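Local coordinates for protein packaging enzyme P4 (Pseudomonas phage phi6, PDB 4BLO) that hydrolyses nucleoside triphosphates and, as a hexameric RecA-like packaging motor of a double-stranded RNA phage, probably drives RNA into the viral capsid, at residues C174-S188 and L219-V231. Sequence-based numbering, arbitrary orientation.
Sequences CIGLGALGFNVAVDS and LFTQYDCSVVMVV
F220 and C174 meet where two helix-to-strand units of the RecA-like P-loop core lie side by side: helix 167-179 runs into strand 184-187, helix 208-222 into strand 226-231, and the two strands are parallel neighbours in the central sheet. CB of C174 sits 3.6 Å from CZ of F220, while CG1 of I175 comes to the ring's edge, in its plane. One face of the same ring is filled from within its own segment by V227, whose CG2 lies over the centre. The other methyl, CG1, is anti to the backbone N (chi1 179°), and that rotation sets it 3.8 Å from SG of C174. I175 also reaches Y223, its CG2 branch meeting CD2 of that ring at 3.7 Å, so the isoleucine bridges two aromatics of the 219-231 segment. At the helix end, SG of C225 lies against the backbone between G178 and A179, where the glycine has no side chain in the way. G181, with positive phi, closes this helix in a Schellman motif before the chain turns into its strand.

Along the sheet, V184, V186, V227 and M229 share the face that these helices cover; A185 and V228 lie on the reverse. Three backbone bonds zip the strands: V228 N to V184 O, V186 N to V228 O at 2.8 Å, and V230 N to V186 O, the last almost straight at 172°. On its other side strand 226-231 pairs with strand 120-126, which leads into the P-loop. The polar edge is the strand tip beside the bound calcium ion and ADP. A cis peptide joins D187 to S188 there, and OD2 of D187 is hydrogen-bonded to OG of S133 in the P-loop.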
loop_
_atom_site.group_PDB
_atom_site.type_symbol
_atom_site.label_atom_id
_atom_site.label_comp_id
_atom_site.label_asym_id
_atom_site.label_seq_id
_atom_site.Cartn_x
_atom_site.Cartn_y
_atom_site.Cartn_z
ATOM N N CYS L 174 24.815 -4.506 24.304
ATOM C CA CYS L 174 25.090 -5.819 23.717
ATOM C C CYS L 174 26.548 -5.931 23.234
ATOM O O CYS L 174 27.244 -6.856 23.658
ATOM C CB CYS L 174 24.109 -6.130 22.593
ATOM S SG CYS L 174 22.488 -6.717 23.162
ATOM N N ILE L 175 27.017 -4.992 22.376
ATOM C CA ILE L 175 28.387 -4.992 21.847
ATOM C C ILE L 175 29.390 -4.639 22.961
ATOM O O ILE L 175 30.373 -5.356 23.135
ATOM C CB ILE L 175 28.545 -4.064 20.604
ATOM C CG1 ILE L 175 27.644 -4.538 19.443
ATOM C CG2 ILE L 175 30.016 -3.966 20.147
ATOM C CD1 ILE L 175 27.236 -3.438 18.455
ATOM N N GLY L 176 29.124 -3.566 23.697
ATOM C CA GLY L 176 29.988 -3.099 24.777
ATOM C C GLY L 176 30.312 -4.130 25.830
ATOM O O GLY L 176 31.489 -4.442 26.042
ATOM N N LEU L 177 29.275 -4.684 26.484
ATOM C CA LEU L 177 29.451 -5.673 27.557
ATOM C C LEU L 177 29.718 -7.082 27.020
ATOM O O LEU L 177 30.493 -7.823 27.632
ATOM C CB LEU L 177 28.255 -5.691 28.524
ATOM C CG LEU L 177 27.938 -4.375 29.268
ATOM C CD1 LEU L 177 26.817 -4.580 30.256
ATOM C CD2 LEU L 177 29.152 -3.842 30.024
ATOM N N GLY L 178 29.092 -7.426 25.892
ATOM C CA GLY L 178 29.245 -8.731 25.259
ATOM C C GLY L 178 30.661 -9.020 24.812
ATOM O O GLY L 178 31.116 -10.162 24.935
ATOM N N ALA L 179 31.366 -7.972 24.304
ATOM C CA ALA L 179 32.752 -8.047 23.827
ATOM C C ALA L 179 33.702 -8.348 24.965
ATOM O O ALA L 179 34.661 -9.097 24.772
ATOM C CB ALA L 179 33.156 -6.753 23.138
ATOM N N LEU L 180 33.409 -7.797 26.157
ATOM C CA LEU L 180 34.175 -7.980 27.394
ATOM C C LEU L 180 34.036 -9.403 27.953
ATOM O O LEU L 180 34.807 -9.779 28.835
ATOM C CB LEU L 180 33.752 -6.964 28.474
ATOM C CG LEU L 180 33.957 -5.482 28.165
ATOM C CD1 LEU L 180 33.264 -4.623 29.203
ATOM C CD2 LEU L 180 35.443 -5.120 28.063
ATOM N N GLY L 181 33.068 -10.172 27.452
ATOM C CA GLY L 181 32.859 -11.552 27.871
ATOM C C GLY L 181 31.577 -11.830 28.621
ATOM O O GLY L 181 31.294 -12.994 28.919
ATOM N N PHE L 182 30.777 -10.780 28.903
ATOM C CA PHE L 182 29.507 -10.920 29.606
ATOM C C PHE L 182 28.477 -11.640 28.778
ATOM O O PHE L 182 28.445 -11.473 27.561
ATOM C CB PHE L 182 28.938 -9.549 30.015
ATOM C CG PHE L 182 29.677 -8.880 31.139
ATOM C CD1 PHE L 182 29.461 -9.263 32.457
ATOM C CD2 PHE L 182 30.592 -7.872 30.884
ATOM C CE1 PHE L 182 30.157 -8.650 33.504
ATOM C CE2 PHE L 182 31.281 -7.256 31.922
ATOM C CZ PHE L 182 31.061 -7.649 33.229
ATOM N N ASN L 183 27.615 -12.410 29.444
ATOM C CA ASN L 183 26.502 -13.115 28.825
ATOM C C ASN L 183 25.309 -12.186 28.846
ATOM O O ASN L 183 24.614 -12.063 29.868
ATOM C CB ASN L 183 26.223 -14.426 29.545
ATOM C CG ASN L 183 27.305 -15.462 29.383
ATOM O OD1 ASN L 183 27.516 -16.296 30.261
ATOM N ND2 ASN L 183 27.985 -15.464 28.248
ATOM N N VAL L 184 25.119 -11.473 27.723
ATOM C CA VAL L 184 24.084 -10.459 27.536
ATOM C C VAL L 184 22.839 -11.082 26.916
ATOM O O VAL L 184 22.942 -11.897 25.994
ATOM C CB VAL L 184 24.615 -9.267 26.690
ATOM C CG1 VAL L 184 23.570 -8.174 26.548
ATOM C CG2 VAL L 184 25.886 -8.683 27.294
ATOM N N ALA L 185 21.655 -10.679 27.427
ATOM C CA ALA L 185 20.354 -11.111 26.928
ATOM C C ALA L 185 19.430 -9.931 26.744
ATOM O O ALA L 185 19.503 -8.977 27.518
ATOM C CB ALA L 185 19.736 -12.106 27.880
ATOM N N VAL L 186 18.555 -9.987 25.723
ATOM C CA VAL L 186 17.580 -8.925 25.440
ATOM C C VAL L 186 16.155 -9.481 25.500
ATOM O O VAL L 186 15.781 -10.323 24.677
ATOM C CB VAL L 186 17.826 -8.196 24.092
ATOM C CG1 VAL L 186 16.966 -6.941 23.982
ATOM C CG2 VAL L 186 19.294 -7.842 23.921
ATOM N N ASP L 187 15.379 -8.996 26.496
ATOM C CA ASP L 187 13.956 -9.284 26.710
ATOM C C ASP L 187 13.203 -7.955 26.863
ATOM O O ASP L 187 13.259 -7.351 27.927
ATOM C CB ASP L 187 13.727 -10.199 27.928
ATOM C CG ASP L 187 12.335 -10.816 28.031
ATOM O OD1 ASP L 187 11.601 -10.827 27.012
ATOM O OD2 ASP L 187 11.986 -11.311 29.131
ATOM N N SER L 188 12.592 -7.422 25.790
ATOM C CA SER L 188 12.347 -8.013 24.468
ATOM C C SER L 188 13.004 -7.242 23.356
ATOM O O SER L 188 13.547 -6.158 23.575
ATOM C CB SER L 188 10.841 -7.974 24.199
ATOM O OG SER L 188 10.360 -9.106 23.502
ATOM N N LEU L 219 27.412 -9.005 13.492
ATOM C CA LEU L 219 27.888 -7.865 14.274
ATOM C C LEU L 219 28.457 -8.380 15.612
ATOM O O LEU L 219 29.529 -7.953 16.034
ATOM C CB LEU L 219 26.711 -6.894 14.495
ATOM C CG LEU L 219 26.937 -5.382 14.370
ATOM C CD1 LEU L 219 27.623 -4.998 13.079
ATOM C CD2 LEU L 219 25.629 -4.644 14.468
ATOM N N PHE L 220 27.782 -9.364 16.231
ATOM C CA PHE L 220 28.234 -9.981 17.481
ATOM C C PHE L 220 29.380 -10.959 17.232
ATOM O O PHE L 220 30.256 -11.071 18.091
ATOM C CB PHE L 220 27.081 -10.683 18.207
ATOM C CG PHE L 220 25.971 -9.765 18.670
ATOM C CD1 PHE L 220 26.240 -8.461 19.066
ATOM C CD2 PHE L 220 24.662 -10.222 18.755
ATOM C CE1 PHE L 220 25.215 -7.617 19.504
ATOM C CE2 PHE L 220 23.639 -9.382 19.208
ATOM C CZ PHE L 220 23.921 -8.085 19.579
ATOM N N THR L 221 29.393 -11.654 16.068
ATOM C CA THR L 221 30.460 -12.603 15.711
ATOM C C THR L 221 31.786 -11.852 15.545
ATOM O O THR L 221 32.821 -12.325 16.010
ATOM C CB THR L 221 30.098 -13.391 14.441
ATOM O OG1 THR L 221 28.788 -13.952 14.590
ATOM C CG2 THR L 221 31.110 -14.488 14.118
ATOM N N GLN L 222 31.737 -10.668 14.920
ATOM C CA GLN L 222 32.887 -9.806 14.685
ATOM C C GLN L 222 33.455 -9.213 15.993
ATOM O O GLN L 222 34.668 -8.983 16.067
ATOM C CB GLN L 222 32.483 -8.673 13.746
ATOM C CG GLN L 222 33.590 -8.295 12.790
ATOM C CD GLN L 222 33.036 -7.609 11.569
ATOM O OE1 GLN L 222 32.531 -6.481 11.653
ATOM N NE2 GLN L 222 33.133 -8.269 10.409
ATOM N N TYR L 223 32.587 -8.965 17.009
ATOM C CA TYR L 223 32.989 -8.359 18.285
ATOM C C TYR L 223 33.023 -9.378 19.457
ATOM O O TYR L 223 33.058 -8.977 20.621
ATOM C CB TYR L 223 32.088 -7.152 18.608
ATOM C CG TYR L 223 32.160 -6.070 17.550
ATOM C CD1 TYR L 223 33.378 -5.538 17.152
ATOM C CD2 TYR L 223 31.008 -5.568 16.958
ATOM C CE1 TYR L 223 33.451 -4.560 16.164
ATOM C CE2 TYR L 223 31.068 -4.577 15.978
ATOM C CZ TYR L 223 32.290 -4.064 15.595
ATOM O OH TYR L 223 32.351 -3.074 14.636
ATOM N N ASP L 224 33.077 -10.688 19.130
ATOM C CA ASP L 224 33.181 -11.840 20.039
ATOM C C ASP L 224 32.104 -11.863 21.139
ATOM O O ASP L 224 32.380 -12.301 22.266
ATOM C CB ASP L 224 34.582 -11.918 20.674
ATOM C CG ASP L 224 35.758 -11.920 19.718
ATOM O OD1 ASP L 224 35.608 -12.447 18.582
ATOM O OD2 ASP L 224 36.850 -11.464 20.127
ATOM N N CYS L 225 30.875 -11.413 20.797
ATOM C CA CYS L 225 29.723 -11.365 21.709
ATOM C C CYS L 225 28.887 -12.635 21.590
ATOM O O CYS L 225 28.728 -13.181 20.491
ATOM C CB CYS L 225 28.851 -10.142 21.435
ATOM S SG CYS L 225 29.717 -8.555 21.499
ATOM N N SER L 226 28.295 -13.047 22.710
ATOM C CA SER L 226 27.333 -14.139 22.800
ATOM C C SER L 226 26.054 -13.549 23.420
ATOM O O SER L 226 25.971 -13.372 24.641
ATOM C CB SER L 226 27.889 -15.305 23.605
ATOM O OG SER L 226 27.008 -16.413 23.514
ATOM N N VAL L 227 25.098 -13.173 22.557
ATOM C CA VAL L 227 23.843 -12.543 22.946
ATOM C C VAL L 227 22.645 -13.466 22.646
ATOM O O VAL L 227 22.613 -14.139 21.624
ATOM C CB VAL L 227 23.700 -11.153 22.242
ATOM C CG1 VAL L 227 22.378 -10.453 22.594
ATOM C CG2 VAL L 227 24.893 -10.242 22.546
ATOM N N VAL L 228 21.666 -13.478 23.561
ATOM C CA VAL L 228 20.382 -14.171 23.439
ATOM C C VAL L 228 19.291 -13.096 23.342
ATOM O O VAL L 228 19.107 -12.332 24.282
ATOM C CB VAL L 228 20.109 -15.171 24.608
ATOM C CG1 VAL L 228 18.637 -15.631 24.637
ATOM C CG2 VAL L 228 21.057 -16.365 24.536
ATOM N N MET L 229 18.583 -13.037 22.223
ATOM C CA MET L 229 17.482 -12.078 22.029
ATOM C C MET L 229 16.160 -12.810 21.991
ATOM O O MET L 229 16.038 -13.776 21.231
ATOM C CB MET L 229 17.657 -11.257 20.733
ATOM C CG MET L 229 18.895 -10.402 20.721
ATOM S SD MET L 229 18.802 -9.068 19.511
ATOM C CE MET L 229 18.647 -9.984 18.015
ATOM N N VAL L 230 15.166 -12.375 22.802
ATOM C CA VAL L 230 13.858 -13.043 22.757
ATOM C C VAL L 230 13.067 -12.365 21.651
ATOM O O VAL L 230 12.941 -11.135 21.630
ATOM C CB VAL L 230 13.069 -13.222 24.088
ATOM C CG1 VAL L 230 13.871 -12.806 25.301
ATOM C CG2 VAL L 230 11.676 -12.590 24.064
ATOM N N VAL L 231 12.642 -13.177 20.667
ATOM C CA VAL L 231 11.966 -12.704 19.463
ATOM C C VAL L 231 10.506 -13.244 19.451
ATOM O O VAL L 231 10.264 -14.454 19.349
ATOM C CB VAL L 231 12.792 -12.997 18.156
ATOM C CG1 VAL L 231 14.181 -12.381 18.246
ATOM C CG2 VAL L 231 12.935 -14.481 17.871
#